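Local atomic coordinates of nicotinamide-nucleotide adenylyltransferase NadR family / Ribosylnicotinamide kinase (Lactococcus lactis subsp. cremoris, PDB entry 6GYE), a protein that binds nicotinamide riboside and probably phosphorylates it, and may also adenylylate nicotinamide mononucleotide in NAD+ synthesis. Residues I59-A73 with H170-V182. Numbering follows the deposited sequence.
Sequences IGLPLEKRFRYLREA and HINRVFRRHFSKV. With NNR (Nicotinamide riboside), chain I; SO4 (sulfate ion), chain D.
Asn172 opens the contact by laying its amide against Ala73 CB (OD1 3.7 Å away); OD1 also accepts from Val174 N in an Asx turn, while ND2 bonds to Gln31. With CG1 anti to the backbone N (chi1 -177°), Val174 lays that methyl over one face of the Tyr69 ring, a CH-pi contact. Phe175 follows, offering its face to the edge of Tyr69 in a T-shaped pair, centroids 5.2 Å apart and planes at 88°, while Leu70 CD2 and Leu61 CD1 close on its rim. Without the tyrosine ring, as with an alanine here, the Phe175 face would probably lose its aromatic partner and Val174 CG1 the surface it rests on. Arg177 NE, beside the riboside, and His178 ND1 bond weakly to a sulfate, probably from the crystallisation liquor, which Tyr69 OH and Lys65 NZ also approach: a worked example of two segments sharing an anion site. Leu61 CD2 sits over one face of the His178 ring, 3.9 Å from the ring centroid, and His178 NE2 donates a weak bond to Ile59 O (2.7 Å). Phe179 CZ then meets Ile59 and Leu61. Helix 63-73, backed by strand 80-86 of the five-stranded parallel sheet, thus packs on the linker into strand 181-187 of the second, probably P-loop kinase, domain, beside strand 255-259.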
loop_
_atom_site.group_PDB
_atom_site.type_symbol
_atom_site.label_atom_id
_atom_site.label_comp_id
_atom_site.label_asym_id
_atom_site.label_seq_id
_atom_site.Cartn_x
_atom_site.Cartn_y
_atom_site.Cartn_z
ATOM N N ILE A 59 -1.187 11.997 -0.330
ATOM C CA ILE A 59 -1.710 10.751 0.200
ATOM C C ILE A 59 -0.632 9.667 0.227
ATOM O O ILE A 59 -0.950 8.476 0.312
ATOM C CB ILE A 59 -2.962 10.284 -0.560
ATOM C CG1 ILE A 59 -2.626 9.912 -2.003
ATOM C CG2 ILE A 59 -4.048 11.375 -0.545
ATOM C CD1 ILE A 59 -3.783 9.198 -2.687
ATOM N N GLY A 60 0.644 10.065 0.180
ATOM C CA GLY A 60 1.726 9.107 0.289
ATOM C C GLY A 60 2.102 8.415 -0.998
ATOM O O GLY A 60 2.671 7.326 -0.956
ATOM N N LEU A 61 1.789 9.004 -2.147
ATOM C CA LEU A 61 2.183 8.476 -3.452
ATOM C C LEU A 61 2.900 9.562 -4.248
ATOM O O LEU A 61 2.384 10.047 -5.258
ATOM C CB LEU A 61 0.969 7.943 -4.214
ATOM C CG LEU A 61 0.219 6.723 -3.669
ATOM C CD1 LEU A 61 -1.022 6.461 -4.504
ATOM C CD2 LEU A 61 1.084 5.467 -3.648
ATOM N N PRO A 62 4.104 9.956 -3.839
ATOM C CA PRO A 62 4.822 10.996 -4.587
ATOM C C PRO A 62 5.216 10.498 -5.970
ATOM O O PRO A 62 5.152 9.307 -6.284
ATOM C CB PRO A 62 6.055 11.277 -3.729
ATOM C CG PRO A 62 6.280 9.992 -2.964
ATOM C CD PRO A 62 4.941 9.327 -2.796
ATOM N N LEU A 63 5.644 11.452 -6.801
ATOM C CA LEU A 63 5.903 11.189 -8.217
ATOM C C LEU A 63 6.876 10.022 -8.422
ATOM O O LEU A 63 6.646 9.145 -9.265
ATOM C CB LEU A 63 6.437 12.457 -8.866
ATOM C CG LEU A 63 6.832 12.415 -10.336
ATOM C CD1 LEU A 63 5.683 11.898 -11.170
ATOM C CD2 LEU A 63 7.241 13.806 -10.801
ATOM N N GLU A 64 7.979 10.000 -7.665
ATOM C CA GLU A 64 8.959 8.928 -7.832
ATOM C C GLU A 64 8.324 7.556 -7.606
ATOM O O GLU A 64 8.601 6.608 -8.352
ATOM C CB GLU A 64 10.147 9.145 -6.892
ATOM C CG GLU A 64 11.159 8.001 -6.823
ATOM C CD GLU A 64 12.104 7.944 -8.022
ATOM O OE1 GLU A 64 12.158 8.928 -8.783
ATOM O OE2 GLU A 64 12.816 6.926 -8.189
ATOM N N LYS A 65 7.439 7.443 -6.609
ATOM C CA LYS A 65 6.834 6.148 -6.315
ATOM C C LYS A 65 5.807 5.752 -7.371
ATOM O O LYS A 65 5.749 4.584 -7.775
ATOM C CB LYS A 65 6.203 6.154 -4.922
ATOM C CG LYS A 65 5.493 4.840 -4.606
ATOM C CD LYS A 65 4.820 4.848 -3.251
ATOM C CE LYS A 65 5.828 4.877 -2.125
ATOM N NZ LYS A 65 5.136 4.978 -0.806
ATOM N N ARG A 66 4.982 6.703 -7.826
ATOM C CA ARG A 66 4.034 6.402 -8.899
ATOM C C ARG A 66 4.759 5.986 -10.166
ATOM O O ARG A 66 4.311 5.088 -10.884
ATOM C CB ARG A 66 3.144 7.608 -9.197
ATOM C CG ARG A 66 2.485 8.211 -7.993
ATOM C CD ARG A 66 1.417 9.202 -8.411
ATOM N NE ARG A 66 1.671 10.455 -7.729
ATOM C CZ ARG A 66 2.020 11.584 -8.313
ATOM N NH1 ARG A 66 2.114 11.668 -9.629
ATOM N NH2 ARG A 66 2.248 12.638 -7.563
ATOM N N PHE A 67 5.865 6.656 -10.475
ATOM C CA PHE A 67 6.655 6.266 -11.636
ATOM C C PHE A 67 7.138 4.826 -11.498
ATOM O O PHE A 67 6.962 4.020 -12.417
ATOM C CB PHE A 67 7.821 7.233 -11.812
ATOM C CG PHE A 67 8.883 6.762 -12.751
ATOM C CD1 PHE A 67 8.708 6.853 -14.124
ATOM C CD2 PHE A 67 10.079 6.245 -12.259
ATOM C CE1 PHE A 67 9.713 6.432 -14.995
ATOM C CE2 PHE A 67 11.084 5.820 -13.124
ATOM C CZ PHE A 67 10.900 5.917 -14.494
ATOM N N ARG A 68 7.725 4.472 -10.341
ATOM C CA ARG A 68 8.204 3.091 -10.152
ATOM C C ARG A 68 7.049 2.099 -10.219
ATOM O O ARG A 68 7.151 1.070 -10.891
ATOM C CB ARG A 68 8.943 2.930 -8.822
ATOM C CG ARG A 68 10.339 3.550 -8.776
ATOM C CD ARG A 68 11.224 3.011 -9.892
ATOM N NE ARG A 68 12.636 3.370 -9.744
ATOM C CZ ARG A 68 13.533 2.667 -9.051
ATOM N NH1 ARG A 68 13.180 1.541 -8.414
ATOM N NH2 ARG A 68 14.793 3.096 -8.995
ATOM N N TYR A 69 5.915 2.429 -9.595
ATOM C CA TYR A 69 4.770 1.526 -9.635
ATOM C C TYR A 69 4.279 1.306 -11.068
ATOM O O TYR A 69 3.892 0.188 -11.437
ATOM C CB TYR A 69 3.645 2.073 -8.764
ATOM C CG TYR A 69 3.877 1.904 -7.289
ATOM C CD1 TYR A 69 5.071 1.380 -6.809
ATOM C CD2 TYR A 69 2.877 2.225 -6.369
ATOM C CE1 TYR A 69 5.280 1.206 -5.453
ATOM C CE2 TYR A 69 3.076 2.052 -4.997
ATOM C CZ TYR A 69 4.277 1.535 -4.550
ATOM O OH TYR A 69 4.483 1.362 -3.195
ATOM N N LEU A 70 4.246 2.369 -11.875
ATOM C CA LEU A 70 3.837 2.234 -13.271
ATOM C C LEU A 70 4.805 1.358 -14.052
ATOM O O LEU A 70 4.384 0.527 -14.869
ATOM C CB LEU A 70 3.724 3.614 -13.934
ATOM C CG LEU A 70 2.393 4.385 -13.966
ATOM C CD1 LEU A 70 1.468 3.861 -15.048
ATOM C CD2 LEU A 70 1.696 4.334 -12.633
ATOM N N ARG A 71 6.111 1.544 -13.834
ATOM C CA ARG A 71 7.081 0.711 -14.530
ATOM C C ARG A 71 6.829 -0.754 -14.234
ATOM O O ARG A 71 6.856 -1.593 -15.139
ATOM C CB ARG A 71 8.508 1.100 -14.134
ATOM C CG ARG A 71 9.062 2.299 -14.876
ATOM C CD ARG A 71 9.375 1.976 -16.326
ATOM N NE ARG A 71 10.076 3.087 -16.972
ATOM C CZ ARG A 71 11.388 3.298 -16.881
ATOM N NH1 ARG A 71 12.157 2.471 -16.189
ATOM N NH2 ARG A 71 11.943 4.328 -17.494
ATOM N N GLU A 72 6.546 -1.072 -12.972
ATOM C CA GLU A 72 6.248 -2.450 -12.616
ATOM C C GLU A 72 4.935 -2.892 -13.249
ATOM O O GLU A 72 4.826 -4.019 -13.751
ATOM C CB GLU A 72 6.214 -2.602 -11.094
ATOM C CG GLU A 72 6.085 -4.038 -10.637
ATOM C CD GLU A 72 5.949 -4.203 -9.117
ATOM O OE1 GLU A 72 6.367 -3.310 -8.330
ATOM O OE2 GLU A 72 5.388 -5.244 -8.715
ATOM N N ALA A 73 3.936 -2.008 -13.245
ATOM C CA ALA A 73 2.620 -2.361 -13.761
ATOM C C ALA A 73 2.677 -2.708 -15.232
ATOM O O ALA A 73 1.937 -3.584 -15.683
ATOM C CB ALA A 73 1.631 -1.217 -13.533
ATOM N N HIS A 170 -10.909 -2.381 -9.181
ATOM C CA HIS A 170 -10.447 -1.522 -10.260
ATOM C C HIS A 170 -9.083 -0.912 -10.011
ATOM O O HIS A 170 -8.493 -0.376 -10.953
ATOM C CB HIS A 170 -11.469 -0.405 -10.521
ATOM C CG HIS A 170 -12.793 -0.924 -10.981
ATOM N ND1 HIS A 170 -13.975 -0.257 -10.765
ATOM C CD2 HIS A 170 -13.123 -2.074 -11.614
ATOM C CE1 HIS A 170 -14.975 -0.964 -11.259
ATOM N NE2 HIS A 170 -14.483 -2.072 -11.782
ATOM N N ILE A 171 -8.578 -0.979 -8.778
ATOM C CA ILE A 171 -7.242 -0.487 -8.471
ATOM C C ILE A 171 -6.202 -1.428 -9.067
ATOM O O ILE A 171 -6.293 -2.650 -8.914
ATOM C CB ILE A 171 -7.048 -0.373 -6.952
ATOM C CG1 ILE A 171 -8.169 0.445 -6.324
ATOM C CG2 ILE A 171 -5.673 0.225 -6.627
ATOM C CD1 ILE A 171 -8.077 0.483 -4.800
ATOM N N ASN A 172 -5.200 -0.865 -9.739
ATOM C CA ASN A 172 -4.102 -1.683 -10.237
ATOM C C ASN A 172 -3.378 -2.358 -9.069
ATOM O O ASN A 172 -3.112 -1.729 -8.041
ATOM C CB ASN A 172 -3.127 -0.829 -11.049
ATOM C CG ASN A 172 -1.943 -1.644 -11.589
ATOM O OD1 ASN A 172 -0.943 -1.870 -10.894
ATOM N ND2 ASN A 172 -2.069 -2.109 -12.827
ATOM N N ARG A 173 -3.029 -3.644 -9.249
ATOM C CA ARG A 173 -2.566 -4.463 -8.121
ATOM C C ARG A 173 -1.321 -3.898 -7.438
ATOM O O ARG A 173 -1.205 -3.980 -6.208
ATOM C CB ARG A 173 -2.315 -5.898 -8.589
ATOM C CG ARG A 173 -3.628 -6.624 -8.897
ATOM C CD ARG A 173 -3.398 -8.034 -9.386
ATOM N NE ARG A 173 -4.638 -8.607 -9.907
ATOM C CZ ARG A 173 -5.548 -9.234 -9.157
ATOM N NH1 ARG A 173 -5.359 -9.372 -7.844
ATOM N NH2 ARG A 173 -6.650 -9.724 -9.716
ATOM N N VAL A 174 -0.418 -3.272 -8.194
ATOM C CA VAL A 174 0.777 -2.676 -7.596
ATOM C C VAL A 174 0.420 -1.593 -6.585
ATOM O O VAL A 174 1.172 -1.344 -5.635
ATOM C CB VAL A 174 1.700 -2.134 -8.703
ATOM C CG1 VAL A 174 2.973 -1.578 -8.094
ATOM C CG2 VAL A 174 2.037 -3.258 -9.681
ATOM N N PHE A 175 -0.724 -0.943 -6.753
ATOM C CA PHE A 175 -1.114 0.115 -5.834
ATOM C C PHE A 175 -1.916 -0.391 -4.642
ATOM O O PHE A 175 -2.205 0.405 -3.741
ATOM C CB PHE A 175 -1.942 1.193 -6.569
ATOM C CG PHE A 175 -1.125 2.086 -7.471
ATOM C CD1 PHE A 175 -0.734 1.660 -8.733
ATOM C CD2 PHE A 175 -0.720 3.346 -7.038
ATOM C CE1 PHE A 175 0.039 2.477 -9.553
ATOM C CE2 PHE A 175 0.049 4.177 -7.853
ATOM C CZ PHE A 175 0.423 3.745 -9.112
ATOM N N ARG A 176 -2.269 -1.686 -4.594
ATOM C CA ARG A 176 -3.290 -2.126 -3.639
ATOM C C ARG A 176 -2.788 -2.108 -2.199
ATOM O O ARG A 176 -3.560 -1.822 -1.274
ATOM C CB ARG A 176 -3.828 -3.504 -4.018
ATOM C CG ARG A 176 -4.839 -3.398 -5.171
ATOM C CD ARG A 176 -5.422 -4.746 -5.583
ATOM N NE ARG A 176 -6.203 -4.630 -6.815
ATOM C CZ ARG A 176 -6.994 -5.592 -7.289
ATOM N NH1 ARG A 176 -7.128 -6.749 -6.636
ATOM N NH2 ARG A 176 -7.646 -5.409 -8.429
ATOM N N ARG A 177 -1.514 -2.429 -1.985
ATOM C CA ARG A 177 -0.972 -2.453 -0.630
ATOM C C ARG A 177 -1.153 -1.107 0.057
ATOM O O ARG A 177 -1.557 -1.043 1.228
ATOM C CB ARG A 177 0.504 -2.858 -0.675
ATOM C CG ARG A 177 1.311 -2.402 0.523
ATOM C CD ARG A 177 2.751 -2.872 0.415
ATOM N NE ARG A 177 3.616 -1.985 -0.360
ATOM C CZ ARG A 177 3.969 -2.192 -1.632
ATOM N NH1 ARG A 177 3.523 -3.266 -2.298
ATOM N NH2 ARG A 177 4.772 -1.320 -2.241
ATOM N N HIS A 178 -0.904 -0.020 -0.682
ATOM C CA HIS A 178 -1.006 1.322 -0.118
ATOM C C HIS A 178 -2.403 1.605 0.417
ATOM O O HIS A 178 -2.555 2.300 1.433
ATOM C CB HIS A 178 -0.626 2.357 -1.175
ATOM C CG HIS A 178 -0.725 3.771 -0.697
ATOM N ND1 HIS A 178 0.292 4.394 -0.004
ATOM C CD2 HIS A 178 -1.722 4.684 -0.805
ATOM C CE1 HIS A 178 -0.073 5.631 0.288
ATOM N NE2 HIS A 178 -1.291 5.830 -0.181
ATOM N N PHE A 179 -3.438 1.107 -0.262
ATOM C CA PHE A 179 -4.817 1.440 0.102
ATOM C C PHE A 179 -5.448 0.415 1.026
ATOM O O PHE A 179 -6.632 0.534 1.356
ATOM C CB PHE A 179 -5.680 1.593 -1.149
ATOM C CG PHE A 179 -5.358 2.813 -1.947
ATOM C CD1 PHE A 179 -5.789 4.057 -1.533
ATOM C CD2 PHE A 179 -4.587 2.720 -3.089
ATOM C CE1 PHE A 179 -5.472 5.187 -2.264
ATOM C CE2 PHE A 179 -4.266 3.847 -3.819
ATOM C CZ PHE A 179 -4.704 5.075 -3.413
ATOM N N SER A 180 -4.697 -0.610 1.408
ATOM C CA SER A 180 -5.262 -1.696 2.187
ATOM C C SER A 180 -5.566 -1.239 3.609
ATOM O O SER A 180 -4.816 -0.460 4.201
ATOM C CB SER A 180 -4.299 -2.885 2.193
ATOM O OG SER A 180 -4.913 -3.944 2.869
ATOM N N LYS A 181 -6.699 -1.692 4.139
ATOM C CA LYS A 181 -6.969 -1.591 5.566
ATOM C C LYS A 181 -6.304 -2.749 6.308
ATOM O O LYS A 181 -6.287 -3.885 5.823
ATOM C CB LYS A 181 -8.477 -1.596 5.804
ATOM C CG LYS A 181 -9.199 -0.284 5.397
ATOM C CD LYS A 181 -9.042 0.766 6.446
ATOM C CE LYS A 181 -9.846 2.039 6.132
ATOM N NZ LYS A 181 -9.370 2.617 4.851
ATOM N N VAL A 182 -5.786 -2.476 7.500
ATOM C CA VAL A 182 -5.004 -3.466 8.244
ATOM C C VAL A 182 -5.506 -3.501 9.687
ATOM O O VAL A 182 -5.512 -2.472 10.372
ATOM C CB VAL A 182 -3.495 -3.155 8.189
ATOM C CG1 VAL A 182 -2.676 -4.160 9.017
ATOM C CG2 VAL A 182 -2.992 -3.126 6.737
HETATM O O2R NNR I . 4.739 -5.333 2.763
HETATM C C2R NNR I . 4.265 -4.049 3.191
HETATM C C3R NNR I . 4.854 -2.902 2.378
HETATM O O3R NNR I . 5.765 -3.350 1.366
HETATM C C4R NNR I . 5.586 -2.013 3.371
HETATM C C5R NNR I . 5.015 -0.602 3.374
HETATM O O5R NNR I . 5.702 0.188 4.352
HETATM O O4R NNR I . 5.444 -2.593 4.671
HETATM C C1R NNR I . 4.681 -3.802 4.633
HETATM N N1 NNR I . 3.490 -3.662 5.473
HETATM C C2 NNR I . 3.475 -4.212 6.694
HETATM C C6 NNR I . 2.430 -2.986 5.009
HETATM C C5 NNR I . 1.286 -2.839 5.785
HETATM C C4 NNR I . 1.245 -3.399 7.054
HETATM C C3 NNR I . 2.356 -4.094 7.512
HETATM C C7 NNR I . 2.350 -4.713 8.877
HETATM O O7 NNR I . 3.090 -5.655 9.110
HETATM N N7 NNR I . 1.532 -4.216 9.804
HETATM S S SO4 D . 3.226 1.964 -0.104
HETATM O O1 SO4 D . 2.760 1.553 -1.416
HETATM O O2 SO4 D . 4.467 1.247 0.197
HETATM O O3 SO4 D . 3.505 3.393 -0.076
HETATM O O4 SO4 D . 2.201 1.681 0.899
HETATM O O HOH W 1 -0.351 -4.836 -13.542
#